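Local coordinates for SusD homolog (PDB 3EHM), which probably binds mucin O-glycans as a SusD-like outer-membrane lipoprotein of the human gut symbiont Bacteroides thetaiotaomicron, at residues Arg343-Ala355 with Phe367-Gln379. Residues are numbered along the deposited sequence; the frame is centred on the assembly and turned at random.
Sequences RASETYFLKAEAA and FYEQGINISFQEQ
Glu378 OE1 takes the hydroxyl of Ser345 on its syn side, with 2.8 Å between OG and OE1. The other carboxylate oxygen, OE2, receives the Ser345 backbone N-H from above the carboxylate plane, at 3.1 Å between N and OE2 and 159° at the hydrogen. Through these two bonds to Ser345 the acid ties down the first turn of helix 344-356, whose positive end probably helps to stabilise its charge. Arg343, at the N-cap position, slides past Glu378 with its guanidinium stacked on the carboxylate, the two planes nearly parallel; this is a long, purely electrostatic salt bridge (NE to OE2 4.0 Å), and the arginine has its firmer partner in Glu245. A water joins Arg343 NH1 to the carbonyl O of Glu378.

Further along, Gly371 lets the helices close in: its CA lies over one face of the Phe349 ring, 4.2 Å from the centroid, and touches Tyr348 CB. With CG beside its backbone N (chi1 -69°), Tyr348 enters a hole formed by Phe367, Gln370, Gly371 and Ile374. Gln370 CG covers one ring face, and the hydroxyl reaches on to the carbonyl of Glu240. At the far end Phe367 is the reciprocal knob, among Tyr348, Lys351, Ala352 and Ala355; Lys351 CB sits over its face, 4.0 Å from the centroid, and Ala355 CB meets its edge.

Helix 429-445 packs against Phe349 and Tyr368. With axes 7.7 Å apart at 167°, the two segments form a close antiparallel helical hairpin with knobs-into-holes packing, consistent with the tetratricopeptide-repeat architecture of SusD-like proteins.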
ATOM      1  N   ARG A 343     -10.199  -3.091  -0.558  1.00 14.77           N
ATOM      2  CA  ARG A 343     -11.531  -2.612  -0.205  1.00 14.44           C
ATOM      3  C   ARG A 343     -12.347  -2.210  -1.420  1.00 13.34           C
ATOM      4  O   ARG A 343     -11.799  -1.884  -2.473  1.00 11.65           O
ATOM      5  CB  ARG A 343     -11.428  -1.427   0.756  1.00 14.34           C
ATOM      6  CG  ARG A 343     -10.435  -1.656   1.885  1.00 15.65           C
ATOM      7  CD  ARG A 343     -10.626  -0.660   3.012  1.00 17.86           C
ATOM      8  NE  ARG A 343     -11.847  -0.925   3.771  1.00 16.65           N
ATOM      9  CZ  ARG A 343     -12.204  -0.257   4.862  1.00 17.96           C
ATOM     10  NH1 ARG A 343     -11.431   0.719   5.323  1.00 16.60           N
ATOM     11  NH2 ARG A 343     -13.325  -0.568   5.497  1.00 15.38           N
ATOM     12  N   ALA A 344     -13.666  -2.219  -1.259  1.00 14.56           N
ATOM     13  CA  ALA A 344     -14.572  -1.874  -2.347  1.00 15.17           C
ATOM     14  C   ALA A 344     -14.301  -0.496  -2.949  1.00 13.88           C
ATOM     15  O   ALA A 344     -14.389  -0.315  -4.165  1.00 12.72           O
ATOM     16  CB  ALA A 344     -16.019  -1.960  -1.861  1.00 15.60           C
ATOM     17  N   SER A 345     -13.966   0.479  -2.111  1.00 13.71           N
ATOM     18  CA  SER A 345     -13.714   1.819  -2.627  1.00 14.75           C
ATOM     19  C   SER A 345     -12.610   1.828  -3.679  1.00 15.27           C
ATOM     20  O   SER A 345     -12.698   2.552  -4.670  1.00 14.10           O
ATOM     21  CB  SER A 345     -13.372   2.788  -1.487  1.00 15.30           C
ATOM     22  OG  SER A 345     -12.235   2.366  -0.755  1.00 17.81           O
ATOM     23  N   GLU A 346     -11.576   1.016  -3.481  1.00 15.77           N
ATOM     24  CA  GLU A 346     -10.477   0.980  -4.441  1.00 15.08           C
ATOM     25  C   GLU A 346     -10.970   0.545  -5.819  1.00 15.45           C
ATOM     26  O   GLU A 346     -10.562   1.099  -6.844  1.00 12.80           O
ATOM     27  CB  GLU A 346      -9.372   0.028  -3.979  1.00 14.80           C
ATOM     28  CG  GLU A 346      -8.098   0.181  -4.798  1.00 17.01           C
ATOM     29  CD  GLU A 346      -7.034  -0.848  -4.471  1.00 18.67           C
ATOM     30  OE1 GLU A 346      -7.009  -1.359  -3.328  1.00 15.26           O
ATOM     31  OE2 GLU A 346      -6.207  -1.127  -5.363  1.00 16.52           O
ATOM     32  N   THR A 347     -11.848  -0.450  -5.841  1.00 14.55           N
ATOM     33  CA  THR A 347     -12.394  -0.945  -7.099  1.00 15.24           C
ATOM     34  C   THR A 347     -12.995   0.190  -7.927  1.00 14.66           C
ATOM     35  O   THR A 347     -12.765   0.281  -9.136  1.00 14.28           O
ATOM     36  CB  THR A 347     -13.474  -2.012  -6.843  1.00 14.67           C
ATOM     37  OG1 THR A 347     -12.878  -3.146  -6.201  1.00 16.60           O
ATOM     38  CG2 THR A 347     -14.107  -2.459  -8.149  1.00 17.58           C
ATOM     39  N   TYR A 348     -13.762   1.062  -7.282  1.00 14.82           N
ATOM     40  CA  TYR A 348     -14.372   2.163  -8.010  1.00 14.30           C
ATOM     41  C   TYR A 348     -13.355   3.155  -8.565  1.00 13.45           C
ATOM     42  O   TYR A 348     -13.524   3.649  -9.678  1.00 14.03           O
ATOM     43  CB  TYR A 348     -15.399   2.886  -7.133  1.00 15.94           C
ATOM     44  CG  TYR A 348     -16.613   2.033  -6.855  1.00 20.09           C
ATOM     45  CD1 TYR A 348     -16.663   1.205  -5.738  1.00 19.61           C
ATOM     46  CD2 TYR A 348     -17.684   2.001  -7.748  1.00 20.68           C
ATOM     47  CE1 TYR A 348     -17.743   0.362  -5.513  1.00 23.34           C
ATOM     48  CE2 TYR A 348     -18.773   1.157  -7.534  1.00 25.34           C
ATOM     49  CZ  TYR A 348     -18.792   0.342  -6.415  1.00 24.77           C
ATOM     50  OH  TYR A 348     -19.852  -0.504  -6.201  1.00 29.86           O
ATOM     51  N   PHE A 349     -12.298   3.441  -7.812  1.00 12.79           N
ATOM     52  CA  PHE A 349     -11.292   4.383  -8.298  1.00 12.68           C
ATOM     53  C   PHE A 349     -10.494   3.776  -9.440  1.00 11.99           C
ATOM     54  O   PHE A 349     -10.046   4.483 -10.345  1.00  9.81           O
ATOM     55  CB  PHE A 349     -10.372   4.817  -7.158  1.00 13.46           C
ATOM     56  CG  PHE A 349     -11.047   5.710  -6.155  1.00 14.03           C
ATOM     57  CD1 PHE A 349     -11.557   6.942  -6.542  1.00 14.32           C
ATOM     58  CD2 PHE A 349     -11.197   5.308  -4.833  1.00 14.40           C
ATOM     59  CE1 PHE A 349     -12.211   7.763  -5.628  1.00 14.72           C
ATOM     60  CE2 PHE A 349     -11.848   6.121  -3.911  1.00 15.04           C
ATOM     61  CZ  PHE A 349     -12.357   7.352  -4.310  1.00 15.14           C
ATOM     62  N   LEU A 350     -10.321   2.459  -9.392  1.00 11.71           N
ATOM     63  CA  LEU A 350      -9.616   1.743 -10.446  1.00 12.88           C
ATOM     64  C   LEU A 350     -10.474   1.797 -11.712  1.00 14.00           C
ATOM     65  O   LEU A 350      -9.962   2.024 -12.805  1.00 15.40           O
ATOM     66  CB  LEU A 350      -9.385   0.288 -10.033  1.00 13.64           C
ATOM     67  CG  LEU A 350      -8.297   0.070  -8.976  1.00 14.36           C
ATOM     68  CD1 LEU A 350      -8.336  -1.371  -8.476  1.00 11.35           C
ATOM     69  CD2 LEU A 350      -6.937   0.408  -9.571  1.00 14.42           C
ATOM     70  N   LYS A 351     -11.780   1.586 -11.559  1.00 14.17           N
ATOM     71  CA  LYS A 351     -12.689   1.636 -12.701  1.00 15.14           C
ATOM     72  C   LYS A 351     -12.733   3.057 -13.265  1.00 14.84           C
ATOM     73  O   LYS A 351     -12.828   3.253 -14.478  1.00 15.60           O
ATOM     74  CB  LYS A 351     -14.096   1.183 -12.284  1.00 15.04           C
ATOM     75  CG  LYS A 351     -14.169  -0.296 -11.929  1.00 17.50           C
ATOM     76  CD  LYS A 351     -15.582  -0.750 -11.590  1.00 21.01           C
ATOM     77  CE  LYS A 351     -16.489  -0.709 -12.805  1.00 24.28           C
ATOM     78  NZ  LYS A 351     -17.844  -1.250 -12.496  1.00 24.80           N
ATOM     79  N   ALA A 352     -12.654   4.045 -12.378  1.00 14.60           N
ATOM     80  CA  ALA A 352     -12.669   5.445 -12.789  1.00 13.95           C
ATOM     81  C   ALA A 352     -11.508   5.727 -13.742  1.00 13.90           C
ATOM     82  O   ALA A 352     -11.691   6.317 -14.815  1.00 13.69           O
ATOM     83  CB  ALA A 352     -12.569   6.346 -11.561  1.00 13.00           C
ATOM     84  N   GLU A 353     -10.310   5.309 -13.352  1.00 13.50           N
ATOM     85  CA  GLU A 353      -9.140   5.525 -14.192  1.00 14.25           C
ATOM     86  C   GLU A 353      -9.272   4.718 -15.479  1.00 14.63           C
ATOM     87  O   GLU A 353      -8.954   5.204 -16.562  1.00 13.98           O
ATOM     88  CB  GLU A 353      -7.855   5.105 -13.474  1.00 15.55           C
ATOM     89  CG  GLU A 353      -6.599   5.541 -14.219  1.00 16.55           C
ATOM     90  CD  GLU A 353      -5.312   5.092 -13.555  1.00 18.86           C
ATOM     91  OE1 GLU A 353      -5.311   4.889 -12.322  1.00 16.23           O
ATOM     92  OE2 GLU A 353      -4.295   4.959 -14.270  1.00 19.68           O
ATOM     93  N   ALA A 354      -9.744   3.482 -15.358  1.00 14.51           N
ATOM     94  CA  ALA A 354      -9.901   2.626 -16.531  1.00 13.63           C
ATOM     95  C   ALA A 354     -10.821   3.283 -17.555  1.00 14.38           C
ATOM     96  O   ALA A 354     -10.513   3.319 -18.749  1.00 14.80           O
ATOM     97  CB  ALA A 354     -10.455   1.272 -16.121  1.00 12.21           C
ATOM     98  N   ALA A 355     -11.944   3.808 -17.084  1.00 14.47           N
ATOM     99  CA  ALA A 355     -12.903   4.460 -17.962  1.00 16.47           C
ATOM    100  C   ALA A 355     -12.324   5.746 -18.543  1.00 16.58           C
ATOM    101  O   ALA A 355     -12.581   6.087 -19.697  1.00 17.71           O
ATOM    102  CB  ALA A 355     -14.192   4.760 -17.195  1.00 14.88           C
ATOM    103  N   PHE A 367     -17.941   6.672 -11.442  1.00 15.99           N
ATOM    104  CA  PHE A 367     -17.128   5.739 -10.669  1.00 15.56           C
ATOM    105  C   PHE A 367     -16.381   6.493  -9.574  1.00 15.67           C
ATOM    106  O   PHE A 367     -16.258   6.012  -8.449  1.00 14.51           O
ATOM    107  CB  PHE A 367     -16.117   5.017 -11.570  1.00 15.79           C
ATOM    108  CG  PHE A 367     -16.747   4.109 -12.592  1.00 16.59           C
ATOM    109  CD1 PHE A 367     -17.738   3.204 -12.224  1.00 18.84           C
ATOM    110  CD2 PHE A 367     -16.346   4.155 -13.922  1.00 19.40           C
ATOM    111  CE1 PHE A 367     -18.318   2.355 -13.166  1.00 20.02           C
ATOM    112  CE2 PHE A 367     -16.920   3.309 -14.872  1.00 19.55           C
ATOM    113  CZ  PHE A 367     -17.909   2.408 -14.492  1.00 20.58           C
ATOM    114  N   TYR A 368     -15.883   7.677  -9.920  1.00 15.14           N
ATOM    115  CA  TYR A 368     -15.145   8.524  -8.985  1.00 15.57           C
ATOM    116  C   TYR A 368     -15.992   8.874  -7.770  1.00 15.24           C
ATOM    117  O   TYR A 368     -15.579   8.672  -6.628  1.00 14.14           O
ATOM    118  CB  TYR A 368     -14.718   9.812  -9.687  1.00 15.79           C
ATOM    119  CG  TYR A 368     -14.114  10.871  -8.787  1.00 14.72           C
ATOM    120  CD1 TYR A 368     -12.819  10.737  -8.278  1.00 15.24           C
ATOM    121  CD2 TYR A 368     -14.815  12.040  -8.500  1.00 16.49           C
ATOM    122  CE1 TYR A 368     -12.239  11.752  -7.514  1.00 13.73           C
ATOM    123  CE2 TYR A 368     -14.248  13.055  -7.740  1.00 14.79           C
ATOM    124  CZ  TYR A 368     -12.962  12.909  -7.255  1.00 12.58           C
ATOM    125  OH  TYR A 368     -12.403  13.933  -6.536  1.00 12.66           O
ATOM    126  N   GLU A 369     -17.181   9.407  -8.017  1.00 15.38           N
ATOM    127  CA  GLU A 369     -18.047   9.790  -6.916  1.00 15.03           C
ATOM    128  C   GLU A 369     -18.558   8.594  -6.114  1.00 15.62           C
ATOM    129  O   GLU A 369     -18.771   8.706  -4.911  1.00 15.05           O
ATOM    130  CB  GLU A 369     -19.198  10.659  -7.437  1.00 17.28           C
ATOM    131  CG  GLU A 369     -18.724  12.065  -7.819  1.00 17.28           C
ATOM    132  CD  GLU A 369     -19.855  13.018  -8.173  1.00 19.55           C
ATOM    133  OE1 GLU A 369     -19.633  14.249  -8.127  1.00 19.23           O
ATOM    134  OE2 GLU A 369     -20.955  12.543  -8.504  1.00 19.42           O
ATOM    135  N   GLN A 370     -18.733   7.441  -6.756  1.00 15.81           N
ATOM    136  CA  GLN A 370     -19.198   6.272  -6.015  1.00 17.47           C
ATOM    137  C   GLN A 370     -18.071   5.732  -5.133  1.00 16.33           C
ATOM    138  O   GLN A 370     -18.317   5.185  -4.056  1.00 15.71           O
ATOM    139  CB  GLN A 370     -19.698   5.174  -6.956  1.00 20.79           C
ATOM    140  CG  GLN A 370     -20.231   3.948  -6.213  1.00 26.77           C
ATOM    141  CD  GLN A 370     -21.320   4.287  -5.193  1.00 28.85           C
ATOM    142  OE1 GLN A 370     -21.659   3.468  -4.336  1.00 32.93           O
ATOM    143  NE2 GLN A 370     -21.877   5.491  -5.288  1.00 32.15           N
ATOM    144  N   GLY A 371     -16.837   5.889  -5.598  1.00 14.82           N
ATOM    145  CA  GLY A 371     -15.696   5.438  -4.821  1.00 13.99           C
ATOM    146  C   GLY A 371     -15.600   6.237  -3.535  1.00 12.52           C
ATOM    147  O   GLY A 371     -15.333   5.684  -2.470  1.00 10.75           O
ATOM    148  N   ILE A 372     -15.824   7.545  -3.629  1.00 12.49           N
ATOM    149  CA  ILE A 372     -15.770   8.402  -2.449  1.00 13.36           C
ATOM    150  C   ILE A 372     -16.926   8.060  -1.508  1.00 13.32           C
ATOM    151  O   ILE A 372     -16.751   7.978  -0.291  1.00 14.21           O
ATOM    152  CB  ILE A 372     -15.849   9.896  -2.834  1.00 14.46           C
ATOM    153  CG1 ILE A 372     -14.657  10.266  -3.718  1.00 15.89           C
ATOM    154  CG2 ILE A 372     -15.862  10.760  -1.572  1.00 12.76           C
ATOM    155  CD1 ILE A 372     -14.694  11.692  -4.251  1.00 18.05           C
ATOM    156  N   ASN A 373     -18.107   7.858  -2.079  1.00 13.66           N
ATOM    157  CA  ASN A 373     -19.289   7.514  -1.295  1.00 14.39           C
ATOM    158  C   ASN A 373     -19.040   6.217  -0.517  1.00 14.87           C
ATOM    159  O   ASN A 373     -19.325   6.126   0.678  1.00 12.74           O
ATOM    160  CB  ASN A 373     -20.488   7.335  -2.232  1.00 18.74           C
ATOM    161  CG  ASN A 373     -21.779   7.062  -1.489  1.00 21.13           C
ATOM    162  OD1 ASN A 373     -22.627   6.310  -1.965  1.00 26.23           O
ATOM    163  ND2 ASN A 373     -21.942   7.680  -0.327  1.00 20.14           N
ATOM    164  N   ILE A 374     -18.505   5.211  -1.203  1.00 14.45           N
ATOM    165  CA  ILE A 374     -18.216   3.928  -0.567  1.00 15.80           C
ATOM    166  C   ILE A 374     -17.174   4.097   0.540  1.00 14.51           C
ATOM    167  O   ILE A 374     -17.266   3.464   1.598  1.00 14.49           O
ATOM    168  CB  ILE A 374     -17.708   2.897  -1.607  1.00 18.53           C
ATOM    169  CG1 ILE A 374     -18.876   2.423  -2.475  1.00 22.23           C
ATOM    170  CG2 ILE A 374     -17.054   1.709  -0.909  1.00 20.91           C
ATOM    171  CD1 ILE A 374     -19.948   1.659  -1.700  1.00 24.45           C
ATOM    172  N   SER A 375     -16.191   4.960   0.307  1.00 12.80           N
ATOM    173  CA  SER A 375     -15.158   5.182   1.308  1.00 11.66           C
ATOM    174  C   SER A 375     -15.765   5.787   2.567  1.00 12.92           C
ATOM    175  O   SER A 375     -15.412   5.395   3.677  1.00 12.78           O
ATOM    176  CB  SER A 375     -14.057   6.100   0.772  1.00 11.60           C
ATOM    177  OG  SER A 375     -13.109   6.381   1.792  1.00 11.06           O
ATOM    178  N   PHE A 376     -16.668   6.748   2.395  1.00 13.39           N
ATOM    179  CA  PHE A 376     -17.318   7.381   3.540  1.00 15.31           C
ATOM    180  C   PHE A 376     -18.081   6.321   4.325  1.00 14.92           C
ATOM    181  O   PHE A 376     -18.099   6.331   5.553  1.00 16.04           O
ATOM    182  CB  PHE A 376     -18.283   8.475   3.070  1.00 17.13           C
ATOM    183  CG  PHE A 376     -17.645   9.830   2.924  1.00 16.71           C
ATOM    184  CD1 PHE A 376     -16.419   9.975   2.290  1.00 14.49           C
ATOM    185  CD2 PHE A 376     -18.278  10.963   3.422  1.00 16.69           C
ATOM    186  CE1 PHE A 376     -15.829  11.229   2.154  1.00 16.38           C
ATOM    187  CE2 PHE A 376     -17.696  12.219   3.291  1.00 16.27           C
ATOM    188  CZ  PHE A 376     -16.469  12.352   2.656  1.00 14.44           C
ATOM    189  N   GLN A 377     -18.715   5.405   3.608  1.00 15.38           N
ATOM    190  CA  GLN A 377     -19.461   4.340   4.254  1.00 16.77           C
ATOM    191  C   GLN A 377     -18.501   3.408   4.983  1.00 16.67           C
ATOM    192  O   GLN A 377     -18.771   2.982   6.104  1.00 16.63           O
ATOM    193  CB  GLN A 377     -20.276   3.562   3.225  1.00 19.03           C
ATOM    194  CG  GLN A 377     -21.447   4.347   2.647  1.00 23.07           C
ATOM    195  CD  GLN A 377     -22.227   3.547   1.622  1.00 25.43           C
ATOM    196  OE1 GLN A 377     -22.616   2.409   1.874  1.00 30.16           O
ATOM    197  NE2 GLN A 377     -22.468   4.143   0.462  1.00 27.77           N
ATOM    198  N   GLU A 378     -17.372   3.103   4.352  1.00 17.24           N
ATOM    199  CA  GLU A 378     -16.380   2.228   4.968  1.00 16.07           C
ATOM    200  C   GLU A 378     -15.901   2.830   6.289  1.00 16.82           C
ATOM    201  O   GLU A 378     -15.696   2.114   7.269  1.00 16.50           O
ATOM    202  CB  GLU A 378     -15.179   2.030   4.026  1.00 14.83           C
ATOM    203  CG  GLU A 378     -15.540   1.387   2.699  1.00 14.58           C
ATOM    204  CD  GLU A 378     -14.366   1.253   1.737  1.00 13.83           C
ATOM    205  OE1 GLU A 378     -13.455   2.108   1.746  1.00 14.65           O
ATOM    206  OE2 GLU A 378     -14.369   0.297   0.945  1.00 11.13           O
ATOM    207  N   GLN A 379     -15.741   4.150   6.314  1.00 15.63           N
ATOM    208  CA  GLN A 379     -15.257   4.845   7.501  1.00 15.32           C
ATOM    209  C   GLN A 379     -16.356   5.302   8.459  1.00 16.61           C
ATOM    210  O   GLN A 379     -16.075   5.923   9.483  1.00 15.90           O
ATOM    211  CB  GLN A 379     -14.404   6.046   7.076  1.00 16.47           C
ATOM    212  CG  GLN A 379     -13.311   5.686   6.073  1.00 14.90           C
ATOM    213  CD  GLN A 379     -12.373   4.611   6.592  1.00 18.12           C
ATOM    214  OE1 GLN A 379     -11.712   3.916   5.817  1.00 19.53           O
ATOM    215  NE2 GLN A 379     -12.302   4.476   7.909  1.00 13.19           N
TER
HETATM  216  O   HOH W   1     -12.906   1.238   7.868  1.00 28.38           O
HETATM  217  O   HOH W   2     -14.797  -2.128   1.410  1.00 15.47           O